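PDB 3NWC: chromosome partition protein Smc from Pyrococcus furiosus, which is probably required for chromosome condensation and partitioning, and whose hinge domain, the part described here, mediates dimerization and binds DNA. Local coordinates for residues Asn135-Ala140 / Glu155-Ser160; Ala25-Arg30 / His84-Leu89; Lys76-Leu81 / Leu89-Leu94. All coordinates share one frame; numbering follows the deposited sequence.

Contact 1: residues Asn135-Ala140 / Glu155-Ser160; sequences NSMEEA and ELYERS
The side chain of selenomethionine M137 crosses those of E155 and Y157 at about right angles, lying against the CG and carboxylate of the one and the phenol end of the other. Its CG is anti to the carbonyl carbon (chi1 -52°), and a bend at chi3 of 72° swings the terminal methyl round toward the tyrosine. As a result M137 CE comes within 3.2 Å of Y157 OH, approaching the ring obliquely, while M137 SE stays 3.8 Å from E155 CG. Further back along the same chain, M137 CG packs 3.4 Å from E155 OE1. A140 completes the grip on the tyrosine: its methyl sits over one face of the ring, displaced toward the rim, with A140 CB 3.9 Å from Y157 CZ and 21° off the ring normal, a CH-pi contact. This is a worked case of a loop closing over a sheet. Residues 135-140 leave strand 131-134 of the five-stranded mixed sheet of the SMC hinge domain, and Y157 reaches them from strand 156-157, two places further across that sheet; between the two runs strand 148-151, whose M149 is hydrogen-bonded backbone to backbone with Y157 and also touches A140. The two polar groups in this packing fare differently. Burial by the loop leaves Y157 OH without a polar partner anywhere in the model, enclosed instead by carbon such as M137 CB at 3.5 Å. The carboxylate of E155, by contrast, is held at both oxygens, OE1 by a hydrogen bond to T151 OG1 and OE2 by a salt bridge to K82 of the second subunit. That same lysine of the second subunit also packs on M137, which puts the selenomethionine between its own sheet and the dimer partner.

Contact 2: residues Ala25-Arg30 / His84-Leu89; sequences AEELKR and HKLGRL
The Schellman motif that ends helix 71-83, with K85 at positive phi as its C-prime residue, carries L86 onto E27 of the short helix 24-28. In the motif L86 N reaches back to L81 O, and the turn aims the leucine side chain at the neighbouring helix. There L86 and E27 cross at about a right angle. L86 CD1 lies 3.2 Å from E27 OE1 and 4.0 Å from E27 CB, so one methyl meets both the aliphatic stem and the carboxylate of the glutamate. E27 has chi1 at -121°, away from the staggered positions, and a second bend at chi2 folds the carboxylate over. Its OE1 is hydrogen-bonded to the hydroxyl of Y80, the residue just before L81, which itself packs against L86. At the other end of the contact, where the chain enters strand 89-93, the side chains that meet are all apolar. L28 and L89 reach toward each other tip to tip, L28 CD1 standing 3.6 Å from L89 CD1, and that same L89 methyl lies 4.0 Å from A25 N at the preceding turn of the helix. Between these two patches the loop is tied down from outside, since N22 ND2 bonds both L86 O and R88 O. The outer side of the loop belongs to the dimer: R88 binds G154 O and G166 O of the second subunit. The chemistry is therefore graded along the loop, from a methyl against a carboxylate at the more open end to leucine against leucine in the interior, and at the polar end OE1 keeps its partner in Y80 OH although a leucine methyl packs against it.

Contact 3: residues Lys76-Leu81 / Leu89-Leu94; sequences KAIKYL and LTFLPL
The ring of F91 takes L81 CD1 at its edge, near the ring plane and 4.0 Å from F91 CZ, while A77 and I78 approach obliquely, both from the same side of that plane. A77 CB rests 3.6 Å from both F91 CZ and F91 CE1. I78 arrives further round the rim, where its CG1 lies 3.5 Å from F91 CE2. The isoleucine and the phenylalanine slide past each other in opposite directions, a course set by the chi1 of I78, -66°, which holds CG1 anti to the carbonyl carbon and sends this branch along the ring. One aromatic side chain from the strand thus meets A77, I78 and L81, spread over one turn of the helix. L81 has a second task beside its place at the ring edge. With CD1 anti to CA (chi2 180°), it crosses L89 at about a right angle, and its two methyls divide the work: L81 CD1 touches L89 CG at 4.0 Å and also faces the backbone, 3.7 Å from L89 N, while L81 CD2 meets L89 CD1 at 4.0 Å. Every touching side chain is hydrocarbon and buried, so the fit rests on shape. The contact packs the helix of a beta-alpha-beta unit on its second strand. Strand 66-68, helix 71-83 and strand 89-93 follow one another, the two strands lying side by side and parallel, and the helix segment runs nearly antiparallel to strand 89-93, with 167° between the N-to-C directions and axes 10.0 Å apart. L28 of helix 24-28 fills in from beside it, touching A77 and F91, while V66 and V68 of the neighbouring strand adjoin F91. Beyond L89-F91 the sheet continues as an antiparallel ladder into the second subunit, whose I163 packs on I78 and whose G165 packs on L81.

From the N terminus, helix 24-28 opens contact 2, and more than fifty residues pass before 84-89 closes it. Contact 3 opens inside that loop, on helix 71-83, but closes beyond it on strand 89-93, so the two cross; they share L89, and their centres lie about 9 Å apart. Together they bind the short helix 24-28, the crossover helix and strand 89-93 into one unit. Contact 1 follows in series, closing a short loop within the five-stranded sheet, its centre about 35 Å from that of contact 2 and across the chain's centre. All three touch the second subunit, from opposite sides of the chain's centre.

Contact 1: residues Asn135-Ala140 / Glu155-Ser160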
loop_
_atom_site.group_PDB
_atom_site.type_symbol
_atom_site.label_atom_id
_atom_site.label_comp_id
_atom_site.label_asym_id
_atom_site.label_seq_id
_atom_site.Cartn_x
_atom_site.Cartn_y
_atom_site.Cartn_z
ATOM N N ASN A 135 -14.298 7.747 -16.446
ATOM C CA ASN A 135 -14.656 9.143 -16.202
ATOM C C ASN A 135 -15.276 9.455 -14.838
ATOM O O ASN A 135 -15.104 10.561 -14.323
ATOM C CB ASN A 135 -15.562 9.662 -17.320
ATOM C CG ASN A 135 -14.916 9.556 -18.681
ATOM O OD1 ASN A 135 -14.902 8.485 -19.293
ATOM N ND2 ASN A 135 -14.377 10.667 -19.168
ATOM N N SER A 136 -16.008 8.507 -14.262
ATOM C CA SER A 136 -16.650 8.746 -12.966
ATOM C C SER A 136 -16.999 7.471 -12.199
ATOM O O SER A 136 -16.806 6.365 -12.696
ATOM C CB SER A 136 -17.889 9.635 -13.129
ATOM O OG SER A 136 -18.524 9.413 -14.374
HETATM N N MSE A 137 -17.514 7.634 -10.982
HETATM C CA MSE A 137 -17.857 6.490 -10.142
HETATM C C MSE A 137 -19.034 5.709 -10.733
HETATM O O MSE A 137 -19.140 4.496 -10.555
HETATM C CB MSE A 137 -18.179 6.928 -8.711
HETATM C CG MSE A 137 -17.113 7.803 -8.054
HETATM SE SE MSE A 137 -17.480 8.055 -6.150
HETATM C CE MSE A 137 -17.028 6.255 -5.568
ATOM N N GLU A 138 -19.915 6.409 -11.438
ATOM C CA GLU A 138 -21.069 5.772 -12.065
ATOM C C GLU A 138 -20.614 4.752 -13.106
ATOM O O GLU A 138 -20.969 3.581 -13.026
ATOM C CB GLU A 138 -21.970 6.830 -12.699
ATOM C CG GLU A 138 -22.733 7.709 -11.709
ATOM C CD GLU A 138 -21.834 8.421 -10.708
ATOM O OE1 GLU A 138 -20.743 8.882 -11.101
ATOM O OE2 GLU A 138 -22.211 8.516 -9.519
ATOM N N GLU A 139 -19.790 5.194 -14.049
ATOM C CA GLU A 139 -19.253 4.334 -15.097
ATOM C C GLU A 139 -18.293 3.277 -14.590
ATOM O O GLU A 139 -17.586 2.663 -15.386
ATOM C CB GLU A 139 -18.497 5.180 -16.128
ATOM C CG GLU A 139 -19.344 5.888 -17.155
ATOM C CD GLU A 139 -18.547 6.872 -17.987
ATOM O OE1 GLU A 139 -18.949 8.045 -18.008
ATOM O OE2 GLU A 139 -17.526 6.476 -18.603
ATOM N N ALA A 140 -18.273 3.052 -13.281
ATOM C CA ALA A 140 -17.323 2.116 -12.704
ATOM C C ALA A 140 -17.987 0.963 -11.963
ATOM O O ALA A 140 -17.489 -0.164 -11.980
ATOM C CB ALA A 140 -16.324 2.847 -11.782
ATOM N N GLU A 155 -10.921 8.367 -7.516
ATOM C CA GLU A 155 -11.350 7.164 -6.816
ATOM C C GLU A 155 -10.590 5.971 -7.383
ATOM O O GLU A 155 -10.247 5.950 -8.566
ATOM C CB GLU A 155 -12.858 6.957 -6.923
ATOM C CG GLU A 155 -13.676 7.935 -6.103
ATOM C CD GLU A 155 -13.924 9.244 -6.814
ATOM O OE1 GLU A 155 -14.017 9.241 -8.061
ATOM O OE2 GLU A 155 -14.039 10.277 -6.118
ATOM N N LEU A 156 -10.306 4.989 -6.532
ATOM C CA LEU A 156 -9.543 3.806 -6.954
ATOM C C LEU A 156 -10.322 2.544 -6.671
ATOM O O LEU A 156 -10.816 2.348 -5.560
ATOM C CB LEU A 156 -8.199 3.742 -6.216
ATOM C CG LEU A 156 -7.345 2.495 -6.469
ATOM C CD1 LEU A 156 -6.881 2.431 -7.945
ATOM C CD2 LEU A 156 -6.143 2.470 -5.532
ATOM N N TYR A 157 -10.423 1.689 -7.687
ATOM C CA TYR A 157 -11.092 0.406 -7.585
ATOM C C TYR A 157 -10.054 -0.668 -7.877
ATOM O O TYR A 157 -9.643 -0.852 -9.022
ATOM C CB TYR A 157 -12.213 0.313 -8.623
ATOM C CG TYR A 157 -13.334 1.299 -8.402
ATOM C CD1 TYR A 157 -14.545 0.893 -7.859
ATOM C CD2 TYR A 157 -13.178 2.642 -8.725
ATOM C CE1 TYR A 157 -15.567 1.793 -7.643
ATOM C CE2 TYR A 157 -14.198 3.547 -8.517
ATOM C CZ TYR A 157 -15.390 3.119 -7.980
ATOM O OH TYR A 157 -16.407 4.023 -7.770
ATOM N N GLU A 158 -9.599 -1.357 -6.842
ATOM C CA GLU A 158 -8.623 -2.410 -7.055
ATOM C C GLU A 158 -9.350 -3.581 -7.699
ATOM O O GLU A 158 -10.567 -3.702 -7.583
ATOM C CB GLU A 158 -7.932 -2.780 -5.738
ATOM C CG GLU A 158 -7.097 -1.627 -5.170
ATOM C CD GLU A 158 -6.454 -1.949 -3.835
ATOM O OE1 GLU A 158 -5.533 -2.790 -3.806
ATOM O OE2 GLU A 158 -6.864 -1.349 -2.817
ATOM N N ARG A 159 -8.623 -4.422 -8.421
ATOM C CA ARG A 159 -9.282 -5.515 -9.130
ATOM C C ARG A 159 -9.940 -6.472 -8.133
ATOM O O ARG A 159 -10.931 -7.140 -8.448
ATOM C CB ARG A 159 -8.281 -6.255 -10.017
ATOM C CG ARG A 159 -8.916 -7.243 -10.987
ATOM C CD ARG A 159 -7.864 -7.798 -11.925
ATOM N NE ARG A 159 -8.400 -8.752 -12.890
ATOM C CZ ARG A 159 -7.861 -8.967 -14.089
ATOM N NH1 ARG A 159 -6.786 -8.279 -14.460
ATOM N NH2 ARG A 159 -8.397 -9.856 -14.918
ATOM N N SER A 160 -9.371 -6.507 -6.929
ATOM C CA SER A 160 -9.842 -7.334 -5.818
ATOM C C SER A 160 -11.258 -6.980 -5.390
ATOM O O SER A 160 -11.970 -7.804 -4.818
ATOM C CB SER A 160 -8.925 -7.112 -4.613
ATOM O OG SER A 160 -9.029 -5.760 -4.157
#

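Contact 2: residues Ala25-Arg30 / His84-Leu89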
loop_
_atom_site.group_PDB
_atom_site.type_symbol
_atom_site.label_atom_id
_atom_site.label_comp_id
_atom_site.label_asym_id
_atom_site.label_seq_id
_atom_site.Cartn_x
_atom_site.Cartn_y
_atom_site.Cartn_z
ATOM N N ALA A 25 16.049 5.782 -0.958
ATOM C CA ALA A 25 16.386 5.408 -2.324
ATOM C C ALA A 25 17.588 6.208 -2.806
ATOM O O ALA A 25 18.426 5.700 -3.550
ATOM C CB ALA A 25 15.199 5.612 -3.252
ATOM N N GLU A 26 17.671 7.460 -2.363
ATOM C CA GLU A 26 18.779 8.334 -2.730
ATOM C C GLU A 26 20.111 7.861 -2.149
ATOM O O GLU A 26 21.137 7.893 -2.829
ATOM C CB GLU A 26 18.490 9.777 -2.299
ATOM C CG GLU A 26 17.288 10.391 -2.999
ATOM C CD GLU A 26 17.344 10.206 -4.503
ATOM O OE1 GLU A 26 18.240 10.800 -5.142
ATOM O OE2 GLU A 26 16.501 9.459 -5.046
ATOM N N GLU A 27 20.091 7.428 -0.893
ATOM C CA GLU A 27 21.287 6.901 -0.237
ATOM C C GLU A 27 21.776 5.604 -0.891
ATOM O O GLU A 27 22.961 5.283 -0.820
ATOM C CB GLU A 27 21.029 6.686 1.261
ATOM C CG GLU A 27 21.966 7.462 2.186
ATOM C CD GLU A 27 23.139 6.630 2.678
ATOM O OE1 GLU A 27 23.104 5.391 2.529
ATOM O OE2 GLU A 27 24.099 7.216 3.218
ATOM N N LEU A 28 20.867 4.865 -1.528
ATOM C CA LEU A 28 21.238 3.625 -2.218
ATOM C C LEU A 28 22.127 3.868 -3.436
ATOM O O LEU A 28 22.945 3.021 -3.791
ATOM C CB LEU A 28 19.997 2.832 -2.658
ATOM C CG LEU A 28 19.390 1.809 -1.699
ATOM C CD1 LEU A 28 18.222 1.100 -2.367
ATOM C CD2 LEU A 28 20.434 0.798 -1.237
ATOM N N LYS A 29 21.958 5.015 -4.084
ATOM C CA LYS A 29 22.753 5.326 -5.271
ATOM C C LYS A 29 24.196 5.682 -4.910
ATOM O O LYS A 29 25.003 6.014 -5.779
ATOM C CB LYS A 29 22.105 6.445 -6.090
ATOM C CG LYS A 29 20.776 6.053 -6.721
ATOM C CD LYS A 29 20.384 7.015 -7.838
ATOM C CE LYS A 29 21.340 6.918 -9.029
ATOM N NZ LYS A 29 21.313 5.573 -9.687
ATOM N N ARG A 30 24.515 5.599 -3.625
ATOM C CA ARG A 30 25.863 5.872 -3.148
ATOM C C ARG A 30 26.395 4.662 -2.394
ATOM O O ARG A 30 27.408 4.735 -1.700
ATOM C CB ARG A 30 25.875 7.115 -2.255
ATOM C CG ARG A 30 25.550 8.409 -2.991
ATOM C CD ARG A 30 26.636 8.761 -4.000
ATOM N NE ARG A 30 27.905 9.085 -3.351
ATOM C CZ ARG A 30 29.001 9.469 -3.997
ATOM N NH1 ARG A 30 28.993 9.578 -5.318
ATOM N NH2 ARG A 30 30.108 9.746 -3.319
ATOM N N HIS A 84 22.870 0.343 7.543
ATOM C CA HIS A 84 22.944 1.788 7.682
ATOM C C HIS A 84 21.689 2.388 8.307
ATOM O O HIS A 84 21.549 3.603 8.375
ATOM C CB HIS A 84 23.252 2.419 6.323
ATOM C CG HIS A 84 24.658 2.186 5.872
ATOM N ND1 HIS A 84 25.021 1.115 5.084
ATOM C CD2 HIS A 84 25.803 2.861 6.138
ATOM C CE1 HIS A 84 26.323 1.153 4.866
ATOM N NE2 HIS A 84 26.820 2.204 5.494
ATOM N N LYS A 85 20.783 1.518 8.749
ATOM C CA LYS A 85 19.564 1.940 9.441
ATOM C C LYS A 85 18.790 2.977 8.634
ATOM O O LYS A 85 18.457 4.057 9.132
ATOM C CB LYS A 85 19.908 2.487 10.829
ATOM C CG LYS A 85 20.596 1.483 11.750
ATOM C CD LYS A 85 21.157 2.188 12.982
ATOM C CE LYS A 85 21.541 1.210 14.081
ATOM N NZ LYS A 85 22.440 0.140 13.591
ATOM N N LEU A 86 18.482 2.629 7.388
ATOM C CA LEU A 86 17.834 3.552 6.468
ATOM C C LEU A 86 16.362 3.215 6.236
ATOM O O LEU A 86 15.772 3.650 5.243
ATOM C CB LEU A 86 18.558 3.532 5.130
ATOM C CG LEU A 86 20.015 3.992 5.155
ATOM C CD1 LEU A 86 20.651 3.692 3.811
ATOM C CD2 LEU A 86 20.097 5.468 5.487
ATOM N N GLY A 87 15.778 2.424 7.132
ATOM C CA GLY A 87 14.380 2.062 6.993
ATOM C C GLY A 87 14.145 1.010 5.927
ATOM O O GLY A 87 15.017 0.196 5.642
ATOM N N ARG A 88 12.954 1.040 5.334
ATOM C CA ARG A 88 12.527 -0.002 4.404
ATOM C C ARG A 88 12.230 0.512 3.006
ATOM O O ARG A 88 11.816 1.654 2.829
ATOM C CB ARG A 88 11.290 -0.718 4.950
ATOM C CG ARG A 88 11.618 -1.587 6.153
ATOM C CD ARG A 88 10.378 -2.038 6.866
ATOM N NE ARG A 88 9.552 -3.008 6.115
ATOM C CZ ARG A 88 9.710 -4.335 6.163
ATOM N NH1 ARG A 88 10.698 -4.882 6.856
ATOM N NH2 ARG A 88 8.880 -5.132 5.505
ATOM N N LEU A 89 12.459 -0.352 2.018
ATOM C CA LEU A 89 12.020 -0.111 0.646
ATOM C C LEU A 89 11.443 -1.378 0.044
ATOM O O LEU A 89 11.751 -2.484 0.487
ATOM C CB LEU A 89 13.188 0.350 -0.231
ATOM C CG LEU A 89 13.852 1.683 0.118
ATOM C CD1 LEU A 89 15.114 1.888 -0.726
ATOM C CD2 LEU A 89 12.890 2.870 -0.029
#

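Contact 3: residues Lys76-Leu81 / Leu89-Leu94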
loop_
_atom_site.group_PDB
_atom_site.type_symbol
_atom_site.label_atom_id
_atom_site.label_comp_id
_atom_site.label_asym_id
_atom_site.label_seq_id
_atom_site.Cartn_x
_atom_site.Cartn_y
_atom_site.Cartn_z
ATOM N N LYS A 76 20.956 -7.452 -1.851
ATOM C CA LYS A 76 22.111 -6.638 -1.472
ATOM C C LYS A 76 21.661 -5.286 -0.937
ATOM O O LYS A 76 22.182 -4.794 0.069
ATOM C CB LYS A 76 23.069 -6.438 -2.650
ATOM C CG LYS A 76 23.916 -7.660 -2.977
ATOM C CD LYS A 76 24.856 -7.385 -4.148
ATOM C CE LYS A 76 25.664 -6.111 -3.927
ATOM N NZ LYS A 76 26.633 -5.863 -5.041
ATOM N N ALA A 77 20.697 -4.679 -1.619
ATOM C CA ALA A 77 20.197 -3.371 -1.221
ATOM C C ALA A 77 19.530 -3.433 0.156
ATOM O O ALA A 77 19.661 -2.510 0.952
ATOM C CB ALA A 77 19.227 -2.837 -2.259
ATOM N N ILE A 78 18.813 -4.518 0.425
ATOM C CA ILE A 78 18.191 -4.703 1.734
ATOM C C ILE A 78 19.232 -4.851 2.848
ATOM O O ILE A 78 19.044 -4.349 3.951
ATOM C CB ILE A 78 17.207 -5.888 1.728
ATOM C CG1 ILE A 78 16.019 -5.558 0.817
ATOM C CG2 ILE A 78 16.742 -6.236 3.142
ATOM C CD1 ILE A 78 15.063 -6.708 0.574
ATOM N N LYS A 79 20.340 -5.532 2.565
ATOM C CA LYS A 79 21.415 -5.617 3.557
ATOM C C LYS A 79 21.979 -4.239 3.867
ATOM O O LYS A 79 22.282 -3.934 5.020
ATOM C CB LYS A 79 22.548 -6.531 3.086
ATOM C CG LYS A 79 22.225 -8.008 3.167
ATOM C CD LYS A 79 23.472 -8.848 2.915
ATOM C CE LYS A 79 23.121 -10.320 2.756
ATOM N NZ LYS A 79 22.346 -10.847 3.914
ATOM N N TYR A 80 22.107 -3.408 2.834
ATOM C CA TYR A 80 22.659 -2.073 2.979
ATOM C C TYR A 80 21.710 -1.213 3.825
ATOM O O TYR A 80 22.142 -0.492 4.736
ATOM C CB TYR A 80 22.895 -1.440 1.607
ATOM C CG TYR A 80 23.578 -0.083 1.656
ATOM C CD1 TYR A 80 24.965 0.024 1.601
ATOM C CD2 TYR A 80 22.838 1.084 1.750
ATOM C CE1 TYR A 80 25.592 1.260 1.647
ATOM C CE2 TYR A 80 23.456 2.326 1.789
ATOM C CZ TYR A 80 24.834 2.408 1.739
ATOM O OH TYR A 80 25.451 3.646 1.783
ATOM N N LEU A 81 20.414 -1.297 3.528
ATOM C CA LEU A 81 19.417 -0.565 4.309
ATOM C C LEU A 81 19.507 -0.928 5.780
ATOM O O LEU A 81 19.403 -0.064 6.649
ATOM C CB LEU A 81 18.006 -0.870 3.805
ATOM C CG LEU A 81 17.598 -0.414 2.408
ATOM C CD1 LEU A 81 16.164 -0.861 2.176
ATOM C CD2 LEU A 81 17.734 1.095 2.237
ATOM N N LEU A 89 12.459 -0.352 2.018
ATOM C CA LEU A 89 12.020 -0.111 0.646
ATOM C C LEU A 89 11.443 -1.378 0.044
ATOM O O LEU A 89 11.751 -2.484 0.487
ATOM C CB LEU A 89 13.188 0.350 -0.231
ATOM C CG LEU A 89 13.852 1.683 0.118
ATOM C CD1 LEU A 89 15.114 1.888 -0.726
ATOM C CD2 LEU A 89 12.890 2.870 -0.029
ATOM N N THR A 90 10.603 -1.194 -0.974
ATOM C CA THR A 90 10.053 -2.267 -1.776
ATOM C C THR A 90 10.771 -2.274 -3.113
ATOM O O THR A 90 10.862 -1.239 -3.789
ATOM C CB THR A 90 8.547 -2.062 -2.002
ATOM O OG1 THR A 90 7.885 -2.076 -0.734
ATOM C CG2 THR A 90 7.976 -3.184 -2.868
ATOM N N PHE A 91 11.308 -3.437 -3.478
ATOM C CA PHE A 91 12.101 -3.559 -4.701
ATOM C C PHE A 91 11.362 -4.347 -5.759
ATOM O O PHE A 91 10.689 -5.335 -5.438
ATOM C CB PHE A 91 13.431 -4.227 -4.374
ATOM C CG PHE A 91 14.277 -3.430 -3.416
ATOM C CD1 PHE A 91 15.125 -2.436 -3.884
ATOM C CD2 PHE A 91 14.205 -3.657 -2.048
ATOM C CE1 PHE A 91 15.899 -1.690 -3.000
ATOM C CE2 PHE A 91 14.972 -2.916 -1.159
ATOM C CZ PHE A 91 15.825 -1.930 -1.640
ATOM N N LEU A 92 11.496 -3.913 -7.015
ATOM C CA LEU A 92 10.876 -4.585 -8.159
ATOM C C LEU A 92 11.957 -5.163 -9.083
ATOM O O LEU A 92 12.552 -4.433 -9.875
ATOM C CB LEU A 92 9.996 -3.603 -8.934
ATOM C CG LEU A 92 9.000 -2.787 -8.096
ATOM C CD1 LEU A 92 8.135 -1.925 -9.003
ATOM C CD2 LEU A 92 8.123 -3.707 -7.265
ATOM N N PRO A 93 12.228 -6.475 -8.965
ATOM C CA PRO A 93 13.300 -7.108 -9.741
ATOM C C PRO A 93 12.788 -7.437 -11.131
ATOM O O PRO A 93 11.784 -8.142 -11.277
ATOM C CB PRO A 93 13.583 -8.399 -8.970
ATOM C CG PRO A 93 12.694 -8.354 -7.734
ATOM C CD PRO A 93 11.565 -7.445 -8.084
ATOM N N LEU A 94 13.454 -6.898 -12.144
ATOM C CA LEU A 94 12.918 -6.967 -13.502
ATOM C C LEU A 94 12.709 -8.388 -13.996
ATOM O O LEU A 94 11.794 -8.642 -14.775
ATOM C CB LEU A 94 13.777 -6.173 -14.484
ATOM C CG LEU A 94 13.618 -4.658 -14.357
ATOM C CD1 LEU A 94 14.605 -3.928 -15.250
ATOM C CD2 LEU A 94 12.180 -4.239 -14.657
#